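Long-range contacts in putative uncharacterized protein (Pyrococcus furiosus, PDB 3V68), which is of unknown function as a DUF2666 family member but probably binds double-stranded DNA: residues E50-N55 against R84-D89; N55-I60 against K102-R107; K94-E99 against S241-K246. All coordinates share one frame; numbering follows the deposited sequence.

Interaction 1. Residues E50-N55 against R84-D89; sequences EKIDVN and RLVMED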
ATOM      1  N   GLU A  50      -0.707 -12.280 -13.629  1.00 17.83           N
ATOM      2  CA  GLU A  50      -1.296 -13.608 -13.835  1.00 18.29           C
ATOM      3  C   GLU A  50      -2.821 -13.565 -13.701  1.00 18.25           C
ATOM      4  O   GLU A  50      -3.525 -14.359 -14.333  1.00 18.60           O
ATOM      5  CB  GLU A  50      -0.714 -14.633 -12.845  1.00 18.62           C
ATOM      6  CG  GLU A  50       0.799 -14.875 -12.967  1.00 20.22           C
ATOM      7  CD  GLU A  50       1.454 -15.400 -11.681  1.00 21.57           C
ATOM      8  OE1 GLU A  50       0.909 -15.189 -10.571  1.00 20.80           O
ATOM      9  OE2 GLU A  50       2.539 -16.016 -11.781  1.00 23.22           O
ATOM     10  N   LYS A  51      -3.321 -12.629 -12.892  1.00 17.53           N
ATOM     11  CA  LYS A  51      -4.743 -12.570 -12.537  1.00 17.34           C
ATOM     12  C   LYS A  51      -5.432 -11.249 -12.882  1.00 16.91           C
ATOM     13  O   LYS A  51      -6.661 -11.187 -12.951  1.00 17.07           O
ATOM     14  CB  LYS A  51      -4.930 -12.856 -11.038  1.00 17.59           C
ATOM     15  CG  LYS A  51      -4.434 -14.227 -10.554  1.00 18.46           C
ATOM     16  CD  LYS A  51      -5.032 -15.380 -11.348  1.00 19.10           C
ATOM     17  CE  LYS A  51      -6.552 -15.398 -11.278  1.00 20.38           C
ATOM     18  NZ  LYS A  51      -7.098 -16.640 -11.889  1.00 21.23           N
ATOM     19  N   ILE A  52      -4.643 -10.197 -13.090  1.00 16.22           N
ATOM     20  CA  ILE A  52      -5.178  -8.864 -13.370  1.00 15.98           C
ATOM     21  C   ILE A  52      -4.434  -8.263 -14.560  1.00 16.05           C
ATOM     22  O   ILE A  52      -3.201  -8.299 -14.613  1.00 16.31           O
ATOM     23  CB  ILE A  52      -5.062  -7.919 -12.125  1.00 15.55           C
ATOM     24  CG1 ILE A  52      -5.868  -8.467 -10.938  1.00 15.52           C
ATOM     25  CG2 ILE A  52      -5.517  -6.485 -12.461  1.00 15.51           C
ATOM     26  CD1 ILE A  52      -5.474  -7.879  -9.578  1.00 15.80           C
ATOM     27  N   ASP A  53      -5.184  -7.729 -15.518  1.00 16.15           N
ATOM     28  CA  ASP A  53      -4.596  -7.015 -16.646  1.00 16.39           C
ATOM     29  C   ASP A  53      -4.184  -5.635 -16.147  1.00 16.43           C
ATOM     30  O   ASP A  53      -4.965  -4.685 -16.207  1.00 15.96           O
ATOM     31  CB  ASP A  53      -5.616  -6.907 -17.788  1.00 16.34           C
ATOM     32  CG  ASP A  53      -5.069  -6.180 -19.019  1.00 17.34           C
ATOM     33  OD1 ASP A  53      -3.944  -5.628 -18.980  1.00 17.85           O
ATOM     34  OD2 ASP A  53      -5.787  -6.151 -20.040  1.00 17.55           O
ATOM     35  N   VAL A  54      -2.953  -5.537 -15.644  1.00 17.16           N
ATOM     36  CA  VAL A  54      -2.483  -4.309 -14.992  1.00 17.99           C
ATOM     37  C   VAL A  54      -2.311  -3.138 -15.963  1.00 18.30           C
ATOM     38  O   VAL A  54      -2.633  -2.000 -15.623  1.00 17.98           O
ATOM     39  CB  VAL A  54      -1.198  -4.550 -14.168  1.00 18.16           C
ATOM     40  CG1 VAL A  54      -0.686  -3.246 -13.553  1.00 18.49           C
ATOM     41  CG2 VAL A  54      -1.482  -5.566 -13.067  1.00 18.43           C
ATOM     42  N   ASN A  55      -1.829  -3.420 -17.172  1.00 19.15           N
ATOM     43  CA  ASN A  55      -1.736  -2.379 -18.194  1.00 20.13           C
ATOM     44  C   ASN A  55      -3.095  -1.730 -18.455  1.00 19.91           C
ATOM     45  O   ASN A  55      -3.208  -0.506 -18.489  1.00 20.00           O
ATOM     46  CB  ASN A  55      -1.133  -2.931 -19.488  1.00 20.75           C
ATOM     47  CG  ASN A  55       0.348  -3.250 -19.354  1.00 22.70           C
ATOM     48  OD1 ASN A  55       0.773  -4.382 -19.585  1.00 25.78           O
ATOM     49  ND2 ASN A  55       1.142  -2.250 -18.973  1.00 25.63           N
ATOM     50  N   ARG A  84     -13.817  -6.334 -15.440  1.00 16.11           N
ATOM     51  CA  ARG A  84     -13.472  -6.802 -16.786  1.00 16.54           C
ATOM     52  C   ARG A  84     -11.983  -7.062 -16.984  1.00 16.49           C
ATOM     53  O   ARG A  84     -11.581  -7.738 -17.934  1.00 16.81           O
ATOM     54  CB  ARG A  84     -14.005  -5.829 -17.836  1.00 16.94           C
ATOM     55  CG  ARG A  84     -15.483  -5.997 -18.022  1.00 18.64           C
ATOM     56  CD  ARG A  84     -16.103  -4.961 -18.910  1.00 20.59           C
ATOM     57  NE  ARG A  84     -17.468  -5.372 -19.213  1.00 23.05           N
ATOM     58  CZ  ARG A  84     -18.424  -4.569 -19.662  1.00 23.36           C
ATOM     59  NH1 ARG A  84     -18.186  -3.282 -19.869  1.00 23.79           N
ATOM     60  NH2 ARG A  84     -19.629  -5.065 -19.903  1.00 24.30           N
ATOM     61  N   LEU A  85     -11.167  -6.532 -16.081  1.00 16.04           N
ATOM     62  CA  LEU A  85      -9.725  -6.684 -16.167  1.00 15.63           C
ATOM     63  C   LEU A  85      -9.200  -7.802 -15.261  1.00 15.60           C
ATOM     64  O   LEU A  85      -7.995  -8.047 -15.208  1.00 15.74           O
ATOM     65  CB  LEU A  85      -9.042  -5.351 -15.843  1.00 15.54           C
ATOM     66  CG  LEU A  85      -9.348  -4.199 -16.809  1.00 15.75           C
ATOM     67  CD1 LEU A  85      -9.078  -2.864 -16.149  1.00 16.96           C
ATOM     68  CD2 LEU A  85      -8.557  -4.325 -18.113  1.00 16.65           C
ATOM     69  N   VAL A  86     -10.113  -8.478 -14.568  1.00 15.57           N
ATOM     70  CA  VAL A  86      -9.756  -9.570 -13.659  1.00 15.96           C
ATOM     71  C   VAL A  86     -10.012 -10.919 -14.326  1.00 16.62           C
ATOM     72  O   VAL A  86     -11.149 -11.239 -14.693  1.00 16.07           O
ATOM     73  CB  VAL A  86     -10.517  -9.469 -12.311  1.00 15.89           C
ATOM     74  CG1 VAL A  86     -10.279 -10.708 -11.457  1.00 15.73           C
ATOM     75  CG2 VAL A  86     -10.090  -8.214 -11.551  1.00 15.87           C
ATOM     76  N   MET A  87      -8.946 -11.703 -14.474  1.00 17.23           N
ATOM     77  CA  MET A  87      -9.021 -13.009 -15.121  1.00 18.45           C
ATOM     78  C   MET A  87      -9.394 -14.093 -14.115  1.00 18.95           C
ATOM     79  O   MET A  87      -8.558 -14.898 -13.703  1.00 19.03           O
ATOM     80  CB  MET A  87      -7.698 -13.345 -15.818  1.00 18.71           C
ATOM     81  CG  MET A  87      -7.370 -12.461 -17.018  1.00 19.82           C
ATOM     82  SD  MET A  87      -6.522 -10.921 -16.595  1.00 22.95           S
ATOM     83  CE  MET A  87      -4.831 -11.474 -16.438  1.00 21.86           C
ATOM     84  N   GLU A  88     -10.665 -14.102 -13.724  1.00 19.85           N
ATOM     85  CA  GLU A  88     -11.179 -15.073 -12.772  1.00 20.96           C
ATOM     86  C   GLU A  88     -12.663 -15.291 -13.019  1.00 21.86           C
ATOM     87  O   GLU A  88     -13.408 -14.329 -13.229  1.00 22.28           O
ATOM     88  CB  GLU A  88     -10.931 -14.598 -11.331  1.00 20.75           C
ATOM     89  CG  GLU A  88     -11.402 -15.572 -10.242  1.00 20.83           C
ATOM     90  CD  GLU A  88     -10.815 -16.967 -10.396  1.00 21.68           C
ATOM     91  OE1 GLU A  88      -9.576 -17.104 -10.426  1.00 22.24           O
ATOM     92  OE2 GLU A  88     -11.602 -17.933 -10.489  1.00 22.37           O
ATOM     93  N   ASP A  89     -13.072 -16.559 -12.993  1.00 23.07           N
ATOM     94  CA  ASP A  89     -14.457 -16.945 -13.241  1.00 24.23           C
ATOM     95  C   ASP A  89     -15.222 -17.171 -11.945  1.00 24.25           C
ATOM     96  O   ASP A  89     -16.426 -16.915 -11.883  1.00 24.50           O
ATOM     97  CB  ASP A  89     -14.514 -18.216 -14.095  1.00 24.77           C
ATOM     98  CG  ASP A  89     -13.722 -18.096 -15.381  1.00 26.93           C
ATOM     99  OD1 ASP A  89     -13.129 -19.110 -15.801  1.00 29.93           O
ATOM    100  OD2 ASP A  89     -13.686 -16.994 -15.973  1.00 30.37           O
TER

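Interaction 2. Residues N55-I60 against K102-R107; sequences NGLLSI and KAVLTR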
ATOM      1  N   ASN A  55      -1.829  -3.420 -17.172  1.00 19.15           N
ATOM      2  CA  ASN A  55      -1.736  -2.379 -18.194  1.00 20.13           C
ATOM      3  C   ASN A  55      -3.095  -1.730 -18.455  1.00 19.91           C
ATOM      4  O   ASN A  55      -3.208  -0.506 -18.489  1.00 20.00           O
ATOM      5  CB  ASN A  55      -1.133  -2.931 -19.488  1.00 20.75           C
ATOM      6  CG  ASN A  55       0.348  -3.250 -19.354  1.00 22.70           C
ATOM      7  OD1 ASN A  55       0.773  -4.382 -19.585  1.00 25.78           O
ATOM      8  ND2 ASN A  55       1.142  -2.250 -18.973  1.00 25.63           N
ATOM      9  N   GLY A  56      -4.123  -2.562 -18.606  1.00 19.98           N
ATOM     10  CA  GLY A  56      -5.491  -2.086 -18.763  1.00 20.09           C
ATOM     11  C   GLY A  56      -5.979  -1.320 -17.548  1.00 20.44           C
ATOM     12  O   GLY A  56      -6.624  -0.279 -17.677  1.00 20.41           O
ATOM     13  N   LEU A  57      -5.660  -1.838 -16.363  1.00 20.81           N
ATOM     14  CA  LEU A  57      -6.088  -1.225 -15.106  1.00 21.26           C
ATOM     15  C   LEU A  57      -5.572   0.201 -14.955  1.00 22.03           C
ATOM     16  O   LEU A  57      -6.340   1.118 -14.664  1.00 21.92           O
ATOM     17  CB  LEU A  57      -5.651  -2.081 -13.911  1.00 21.03           C
ATOM     18  CG  LEU A  57      -6.002  -1.575 -12.507  1.00 20.65           C
ATOM     19  CD1 LEU A  57      -7.510  -1.576 -12.260  1.00 19.81           C
ATOM     20  CD2 LEU A  57      -5.281  -2.419 -11.470  1.00 19.16           C
ATOM     21  N   LEU A  58      -4.273   0.374 -15.171  1.00 23.13           N
ATOM     22  CA  LEU A  58      -3.633   1.678 -15.017  1.00 24.48           C
ATOM     23  C   LEU A  58      -3.918   2.619 -16.192  1.00 25.12           C
ATOM     24  O   LEU A  58      -3.539   3.793 -16.161  1.00 25.57           O
ATOM     25  CB  LEU A  58      -2.126   1.507 -14.790  1.00 24.57           C
ATOM     26  CG  LEU A  58      -1.702   0.668 -13.573  1.00 25.40           C
ATOM     27  CD1 LEU A  58      -0.187   0.519 -13.521  1.00 26.31           C
ATOM     28  CD2 LEU A  58      -2.231   1.246 -12.265  1.00 26.55           C
ATOM     29  N   SER A  59      -4.597   2.101 -17.215  1.00 25.77           N
ATOM     30  CA  SER A  59      -5.028   2.907 -18.359  1.00 26.36           C
ATOM     31  C   SER A  59      -6.446   3.459 -18.194  1.00 26.67           C
ATOM     32  O   SER A  59      -6.920   4.217 -19.044  1.00 27.10           O
ATOM     33  CB  SER A  59      -4.923   2.103 -19.660  1.00 26.24           C
ATOM     34  OG  SER A  59      -3.576   1.778 -19.946  1.00 27.08           O
ATOM     35  N   ILE A  60      -7.118   3.077 -17.108  1.00 26.98           N
ATOM     36  CA  ILE A  60      -8.459   3.588 -16.805  1.00 27.20           C
ATOM     37  C   ILE A  60      -8.383   5.088 -16.534  1.00 27.56           C
ATOM     38  O   ILE A  60      -7.547   5.545 -15.749  1.00 27.75           O
ATOM     39  CB  ILE A  60      -9.115   2.851 -15.604  1.00 27.17           C
ATOM     40  CG1 ILE A  60      -9.381   1.381 -15.954  1.00 26.93           C
ATOM     41  CG2 ILE A  60     -10.418   3.541 -15.175  1.00 26.85           C
ATOM     42  CD1 ILE A  60      -9.833   0.533 -14.778  1.00 26.57           C
ATOM     43  N   LYS A 102      -8.669  -2.588  -7.348  1.00 12.85           N
ATOM     44  CA  LYS A 102      -9.212  -1.291  -6.945  1.00 13.63           C
ATOM     45  C   LYS A 102      -8.228  -0.519  -6.064  1.00 13.48           C
ATOM     46  O   LYS A 102      -8.074   0.686  -6.220  1.00 13.43           O
ATOM     47  CB  LYS A 102     -10.541  -1.489  -6.217  1.00 13.85           C
ATOM     48  CG  LYS A 102     -11.354  -0.228  -5.991  1.00 15.78           C
ATOM     49  CD  LYS A 102     -12.625  -0.595  -5.244  1.00 18.74           C
ATOM     50  CE  LYS A 102     -13.338   0.623  -4.705  1.00 20.47           C
ATOM     51  NZ  LYS A 102     -14.568   0.236  -3.957  1.00 20.96           N
ATOM     52  N   ALA A 103      -7.555  -1.216  -5.150  1.00 13.14           N
ATOM     53  CA  ALA A 103      -6.555  -0.585  -4.283  1.00 12.95           C
ATOM     54  C   ALA A 103      -5.350  -0.080  -5.073  1.00 13.20           C
ATOM     55  O   ALA A 103      -4.800   0.976  -4.761  1.00 13.49           O
ATOM     56  CB  ALA A 103      -6.103  -1.539  -3.182  1.00 13.14           C
ATOM     57  N   VAL A 104      -4.949  -0.841  -6.093  1.00 13.56           N
ATOM     58  CA  VAL A 104      -3.841  -0.443  -6.964  1.00 13.37           C
ATOM     59  C   VAL A 104      -4.223   0.815  -7.738  1.00 13.67           C
ATOM     60  O   VAL A 104      -3.463   1.788  -7.776  1.00 13.90           O
ATOM     61  CB  VAL A 104      -3.439  -1.590  -7.932  1.00 13.35           C
ATOM     62  CG1 VAL A 104      -2.553  -1.079  -9.060  1.00 12.91           C
ATOM     63  CG2 VAL A 104      -2.730  -2.693  -7.166  1.00 13.90           C
ATOM     64  N   LEU A 105      -5.414   0.793  -8.330  1.00 13.59           N
ATOM     65  CA  LEU A 105      -5.913   1.933  -9.091  1.00 13.80           C
ATOM     66  C   LEU A 105      -6.066   3.175  -8.205  1.00 13.44           C
ATOM     67  O   LEU A 105      -5.649   4.267  -8.577  1.00 13.70           O
ATOM     68  CB  LEU A 105      -7.243   1.590  -9.771  1.00 13.95           C
ATOM     69  CG  LEU A 105      -7.871   2.680 -10.643  1.00 14.70           C
ATOM     70  CD1 LEU A 105      -6.956   3.023 -11.814  1.00 15.32           C
ATOM     71  CD2 LEU A 105      -9.249   2.266 -11.137  1.00 14.98           C
ATOM     72  N   THR A 106      -6.651   2.990  -7.026  1.00 13.31           N
ATOM     73  CA  THR A 106      -6.855   4.089  -6.086  1.00 12.94           C
ATOM     74  C   THR A 106      -5.541   4.783  -5.706  1.00 13.00           C
ATOM     75  O   THR A 106      -5.457   6.015  -5.727  1.00 12.89           O
ATOM     76  CB  THR A 106      -7.623   3.603  -4.836  1.00 12.67           C
ATOM     77  OG1 THR A 106      -8.895   3.088  -5.244  1.00 13.17           O
ATOM     78  CG2 THR A 106      -7.841   4.741  -3.840  1.00 12.43           C
ATOM     79  N   ARG A 107      -4.508   4.002  -5.391  1.00 13.23           N
ATOM     80  CA  ARG A 107      -3.205   4.571  -5.071  1.00 13.48           C
ATOM     81  C   ARG A 107      -2.647   5.383  -6.240  1.00 13.70           C
ATOM     82  O   ARG A 107      -2.198   6.506  -6.053  1.00 13.63           O
ATOM     83  CB  ARG A 107      -2.199   3.487  -4.665  1.00 13.37           C
ATOM     84  CG  ARG A 107      -0.754   4.016  -4.487  1.00 13.11           C
ATOM     85  CD  ARG A 107       0.221   2.948  -3.961  1.00 13.10           C
ATOM     86  NE  ARG A 107      -0.022   2.678  -2.548  1.00 14.65           N
ATOM     87  CZ  ARG A 107       0.754   3.081  -1.545  1.00 12.47           C
ATOM     88  NH1 ARG A 107       1.886   3.743  -1.774  1.00 12.51           N
ATOM     89  NH2 ARG A 107       0.409   2.778  -0.302  1.00 12.73           N
TER

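Interaction 3. Residues K94-E99 against S241-K246; sequences KKLLVE and SKNLEK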
ATOM      1  N   LYS A  94     -13.046 -13.812  -7.614  1.00 19.80           N
ATOM      2  CA  LYS A  94     -13.053 -12.589  -8.425  1.00 19.04           C
ATOM      3  C   LYS A  94     -13.237 -11.339  -7.559  1.00 18.83           C
ATOM      4  O   LYS A  94     -12.550 -10.330  -7.758  1.00 18.34           O
ATOM      5  CB  LYS A  94     -14.130 -12.661  -9.514  1.00 19.01           C
ATOM      6  CG  LYS A  94     -14.083 -11.502 -10.494  1.00 18.82           C
ATOM      7  CD  LYS A  94     -15.121 -11.653 -11.592  1.00 18.42           C
ATOM      8  CE  LYS A  94     -15.019 -10.513 -12.591  1.00 19.38           C
ATOM      9  NZ  LYS A  94     -15.906 -10.726 -13.771  1.00 20.32           N
ATOM     10  N   LYS A  95     -14.148 -11.418  -6.591  1.00 18.51           N
ATOM     11  CA  LYS A  95     -14.399 -10.316  -5.664  1.00 18.67           C
ATOM     12  C   LYS A  95     -13.122  -9.926  -4.915  1.00 18.04           C
ATOM     13  O   LYS A  95     -12.829  -8.737  -4.763  1.00 18.17           O
ATOM     14  CB  LYS A  95     -15.522 -10.676  -4.678  1.00 18.89           C
ATOM     15  CG  LYS A  95     -16.015  -9.502  -3.833  1.00 21.55           C
ATOM     16  CD  LYS A  95     -17.167  -9.887  -2.905  1.00 24.74           C
ATOM     17  CE  LYS A  95     -17.608  -8.684  -2.068  1.00 26.40           C
ATOM     18  NZ  LYS A  95     -18.635  -9.024  -1.035  1.00 27.82           N
ATOM     19  N   LEU A  96     -12.370 -10.930  -4.464  1.00 17.26           N
ATOM     20  CA  LEU A  96     -11.106 -10.702  -3.758  1.00 16.54           C
ATOM     21  C   LEU A  96     -10.099  -9.955  -4.628  1.00 15.72           C
ATOM     22  O   LEU A  96      -9.444  -9.011  -4.164  1.00 15.43           O
ATOM     23  CB  LEU A  96     -10.508 -12.025  -3.282  1.00 16.66           C
ATOM     24  CG  LEU A  96     -11.270 -12.810  -2.211  1.00 17.74           C
ATOM     25  CD1 LEU A  96     -10.626 -14.168  -2.041  1.00 18.83           C
ATOM     26  CD2 LEU A  96     -11.313 -12.054  -0.884  1.00 18.89           C
ATOM     27  N   LEU A  97     -10.000 -10.368  -5.890  1.00 15.00           N
ATOM     28  CA  LEU A  97      -9.047  -9.771  -6.827  1.00 14.47           C
ATOM     29  C   LEU A  97      -9.470  -8.380  -7.295  1.00 14.16           C
ATOM     30  O   LEU A  97      -8.618  -7.509  -7.493  1.00 14.03           O
ATOM     31  CB  LEU A  97      -8.797 -10.697  -8.021  1.00 14.61           C
ATOM     32  CG  LEU A  97      -8.083 -12.017  -7.707  1.00 14.96           C
ATOM     33  CD1 LEU A  97      -8.211 -12.983  -8.879  1.00 16.33           C
ATOM     34  CD2 LEU A  97      -6.615 -11.788  -7.350  1.00 16.09           C
ATOM     35  N   VAL A  98     -10.775  -8.169  -7.462  1.00 13.76           N
ATOM     36  CA  VAL A  98     -11.310  -6.842  -7.788  1.00 13.73           C
ATOM     37  C   VAL A  98     -10.939  -5.811  -6.717  1.00 13.77           C
ATOM     38  O   VAL A  98     -10.547  -4.691  -7.040  1.00 13.68           O
ATOM     39  CB  VAL A  98     -12.846  -6.871  -8.046  1.00 13.89           C
ATOM     40  CG1 VAL A  98     -13.441  -5.467  -8.040  1.00 14.18           C
ATOM     41  CG2 VAL A  98     -13.146  -7.549  -9.377  1.00 13.91           C
ATOM     42  N   GLU A  99     -11.036  -6.199  -5.447  1.00 13.65           N
ATOM     43  CA  GLU A  99     -10.661  -5.293  -4.365  1.00 13.91           C
ATOM     44  C   GLU A  99      -9.165  -4.939  -4.396  1.00 13.28           C
ATOM     45  O   GLU A  99      -8.786  -3.785  -4.153  1.00 13.06           O
ATOM     46  CB  GLU A  99     -11.056  -5.868  -3.004  1.00 14.15           C
ATOM     47  CG  GLU A  99     -10.975  -4.838  -1.879  1.00 16.52           C
ATOM     48  CD  GLU A  99     -11.346  -5.388  -0.515  1.00 19.52           C
ATOM     49  OE1 GLU A  99     -11.499  -6.621  -0.365  1.00 20.96           O
ATOM     50  OE2 GLU A  99     -11.480  -4.568   0.418  1.00 21.76           O
ATOM     51  N   SER A 241      -3.280  -7.809   1.739  1.00 13.88           N
ATOM     52  CA  SER A 241      -2.543  -9.050   1.506  1.00 14.31           C
ATOM     53  C   SER A 241      -3.433 -10.271   1.728  1.00 14.42           C
ATOM     54  O   SER A 241      -3.269 -11.282   1.052  1.00 14.43           O
ATOM     55  CB  SER A 241      -1.301  -9.140   2.399  1.00 14.39           C
ATOM     56  OG  SER A 241      -1.666  -9.358   3.750  1.00 15.09           O
ATOM     57  N   LYS A 242      -4.372 -10.160   2.665  1.00 15.01           N
ATOM     58  CA  LYS A 242      -5.264 -11.277   2.986  1.00 15.64           C
ATOM     59  C   LYS A 242      -6.081 -11.732   1.773  1.00 15.32           C
ATOM     60  O   LYS A 242      -6.369 -12.917   1.635  1.00 15.42           O
ATOM     61  CB  LYS A 242      -6.152 -10.979   4.203  1.00 16.20           C
ATOM     62  CG  LYS A 242      -7.233  -9.914   4.034  1.00 19.10           C
ATOM     63  CD  LYS A 242      -8.067  -9.813   5.304  1.00 23.74           C
ATOM     64  CE  LYS A 242      -9.331  -8.994   5.108  1.00 25.52           C
ATOM     65  NZ  LYS A 242     -10.208  -9.059   6.314  1.00 28.06           N
ATOM     66  N   ASN A 243      -6.436 -10.798   0.892  1.00 15.07           N
ATOM     67  CA  ASN A 243      -7.163 -11.155  -0.332  1.00 15.11           C
ATOM     68  C   ASN A 243      -6.343 -12.089  -1.215  1.00 15.58           C
ATOM     69  O   ASN A 243      -6.864 -13.054  -1.772  1.00 15.41           O
ATOM     70  CB  ASN A 243      -7.573  -9.910  -1.123  1.00 14.89           C
ATOM     71  CG  ASN A 243      -8.643  -9.093  -0.425  1.00 14.74           C
ATOM     72  OD1 ASN A 243      -8.659  -8.982   0.802  1.00 15.55           O
ATOM     73  ND2 ASN A 243      -9.535  -8.493  -1.211  1.00 14.57           N
ATOM     74  N   LEU A 244      -5.048 -11.806  -1.317  1.00 15.96           N
ATOM     75  CA  LEU A 244      -4.148 -12.603  -2.135  1.00 16.55           C
ATOM     76  C   LEU A 244      -3.839 -13.938  -1.458  1.00 17.69           C
ATOM     77  O   LEU A 244      -3.719 -14.962  -2.128  1.00 17.85           O
ATOM     78  CB  LEU A 244      -2.869 -11.817  -2.455  1.00 16.37           C
ATOM     79  CG  LEU A 244      -3.062 -10.528  -3.269  1.00 15.67           C
ATOM     80  CD1 LEU A 244      -1.766  -9.713  -3.325  1.00 16.05           C
ATOM     81  CD2 LEU A 244      -3.590 -10.824  -4.677  1.00 16.58           C
ATOM     82  N   GLU A 245      -3.739 -13.907  -0.128  1.00 19.00           N
ATOM     83  CA  GLU A 245      -3.571 -15.101   0.699  1.00 20.76           C
ATOM     84  C   GLU A 245      -4.733 -16.066   0.475  1.00 21.41           C
ATOM     85  O   GLU A 245      -4.519 -17.254   0.220  1.00 21.63           O
ATOM     86  CB  GLU A 245      -3.490 -14.694   2.177  1.00 20.96           C
ATOM     87  CG  GLU A 245      -3.055 -15.791   3.151  1.00 23.82           C
ATOM     88  CD  GLU A 245      -3.002 -15.298   4.593  1.00 26.68           C
ATOM     89  OE1 GLU A 245      -2.783 -14.082   4.814  1.00 28.75           O
ATOM     90  OE2 GLU A 245      -3.175 -16.130   5.510  1.00 29.10           O
ATOM     91  N   LYS A 246      -5.955 -15.539   0.548  1.00 22.12           N
ATOM     92  CA  LYS A 246      -7.167 -16.347   0.371  1.00 22.79           C
ATOM     93  C   LYS A 246      -7.291 -16.908  -1.047  1.00 23.04           C
ATOM     94  O   LYS A 246      -7.742 -18.043  -1.224  1.00 23.12           O
ATOM     95  CB  LYS A 246      -8.422 -15.554   0.766  1.00 22.87           C
ATOM     96  CG  LYS A 246      -9.738 -16.352   0.740  1.00 24.49           C
ATOM     97  CD  LYS A 246      -9.753 -17.493   1.751  1.00 26.43           C
ATOM     98  CE  LYS A 246     -10.936 -18.420   1.508  1.00 27.92           C
ATOM     99  NZ  LYS A 246     -10.967 -19.557   2.470  1.00 29.24           N
TER
HETATM  100  O   HOH W   1      -9.841  -7.083   2.249  1.00 26.60           O

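Interaction 1. Residues E50-N55 against R84-D89
A single antiparallel beta bridge between Ile52 and Val86 ties the loop leading into helix 54-58 to the connection between helices 76-83 and 91-110. Two backbone bonds frame it: Met87 N donates to Lys51 O at 2.8 Å, and Asp53 N to Leu85 O, also at 2.8 Å but straighter (175° at the hydrogen). Between them, the CA-H groups of Ile52 and Val86 lean on the same two carbonyl oxygens. Asp53 and Met87, next to the bridged pair, each centre an inverse gamma turn.

Lys51 adds a side-chain clamp. Its CB starts out away from 84-89, but bends at its second and third torsions fold the chain back, bringing NZ to Met87 O at 2.9 Å. NZ also makes a salt bridge with Glu88 OE1 (2.9 Å), approaching that oxygen on its anti side, 30° out of the carboxylate plane; Tyr247 OH of the C-terminal helix is a further partner. Met87 is likewise folded, laying its methyl CE 3.6 Å from Ile52 N and its sulfur beside the backbone of Asp53. The Leu85 and Asp53 side chains cross obliquely, with CD2 of the leucine against CB and OD2 of the aspartate, while Asp53 OD1 turns to Gly56 N as the N-cap of helix 54-58.

Ile52 CG1 and Val86 CG2 meet loosely, 4.3 Å apart. The bridge packs on helix 91-110, where Leu97 touches Lys51 and Val86, and Val98 touches Val86; Glu50 accepts from Leu160 N and Leu161 N at the start of helix 160-181.

Interaction 2. Residues N55-I60 against K102-R107
Leu57 and Leu105 bring the 55-60 segment against one face of helix 91-110 through apolar side-chain contacts. Leu57 points directly at the partner helix and spreads its two methyls over neighbouring residues: CD1 rests on Leu105 CB at 4.0 Å, and CD2 on Val104 CG1 at 3.9 Å. With CG opposite the backbone N (chi1 179°), the leucine carries its methyls toward Val104 and Leu105. Val104 CG1 is shared, since Leu58 CD2 comes to it at about a right angle, 4.0 Å away. Further along, Ile60 CD1 meets Leu105 CD2 at 4.1 Å, again nearly perpendicular. Leu105 is thus held at CB and CD2. Apart from these side-chain contacts, its CD1 approaches a backbone atom, lying 3.5 Å from the carbonyl oxygen of Leu57.

Hydrogen bonds stay within each segment. Ser59 OG donates to Asn55 O (2.7 Å), tying back to the short helix, and Ile60 N returns to Leu57 O. In the long helix, Thr106 OG1 donates to Lys102 O at 2.7 Å, from the face of that carbonyl opposite the one used by Thr106 N.

Ile82 of helix 76-83 packs on both Leu57 and Leu105, extending the apolar cluster to that helix; Leu73 of helix 66-73 also touches Leu105. With no hydrogen bond passing between the segments, their direct contact probably rests on the hydrophobic effect and the fit of branched side chains.

Interaction 3. Residues K94-E99 against S241-K246
Asn243 reaches across from helix 241-248 and grips helix 91-110 with both N-H groups of its amide. Its CG lies opposite the carbonyl carbon (chi1 -69°), and the amide is turned so that ND2 faces two acceptors lying almost in the amide plane. Leu96 O takes one hydrogen at 3.0 Å, on a lone pair and nearly straight; Glu99 OE1 takes the other at 2.8 Å, from above its carboxylate plane. Glu99 is extended, with CG opposite its backbone N, and its carboxylate stands 61° from the amide. A water donates to both Glu99 OE1 and Asn243 OD1, closing a small ring, while OE2 forms a salt bridge with Lys236.

Leu96 divides its methyls: CD2 lies by the amide, CD1 3.6 Å from CG of Lys246, whose bent chain then carries NZ away. Leu97 and Leu244 cross at about a right angle and touch at their CD2 methyls, 4.2 Å apart.

Replacing Asn243 by alanine is likely to leave Leu96 O and Glu99 OE1 without their shared donor and the carboxylate less firmly held.

The axes of the two short segments pass 9.0 Å apart at 148°, a near-antiparallel packing in which a buried asparagine bonds helix to helix, between a segment of the N-terminal DUF2666 range and one of the C-terminal range.

How the interactions relate
Helix 91-110 links the three contacts: interaction 3 uses its first half, interaction 2 its second, and interaction 1 packs on Leu97 near its start. Interactions 1 and 2, with centres about 11 Å apart, share Asn55 and helix 54-58; Leu85 runs between them onto Leu57 and Ile60. Interaction 3 has its centre about 12 Å from that of interaction 1 and 15 Å from that of interaction 2. Along the chain, interaction 1 closes before interaction 3 opens, whereas interaction 2 crosses both. The first two lie within the N-terminal DUF2666 range; the third joins it to the C-terminal one, so a helix fixed inside one half also docks the other.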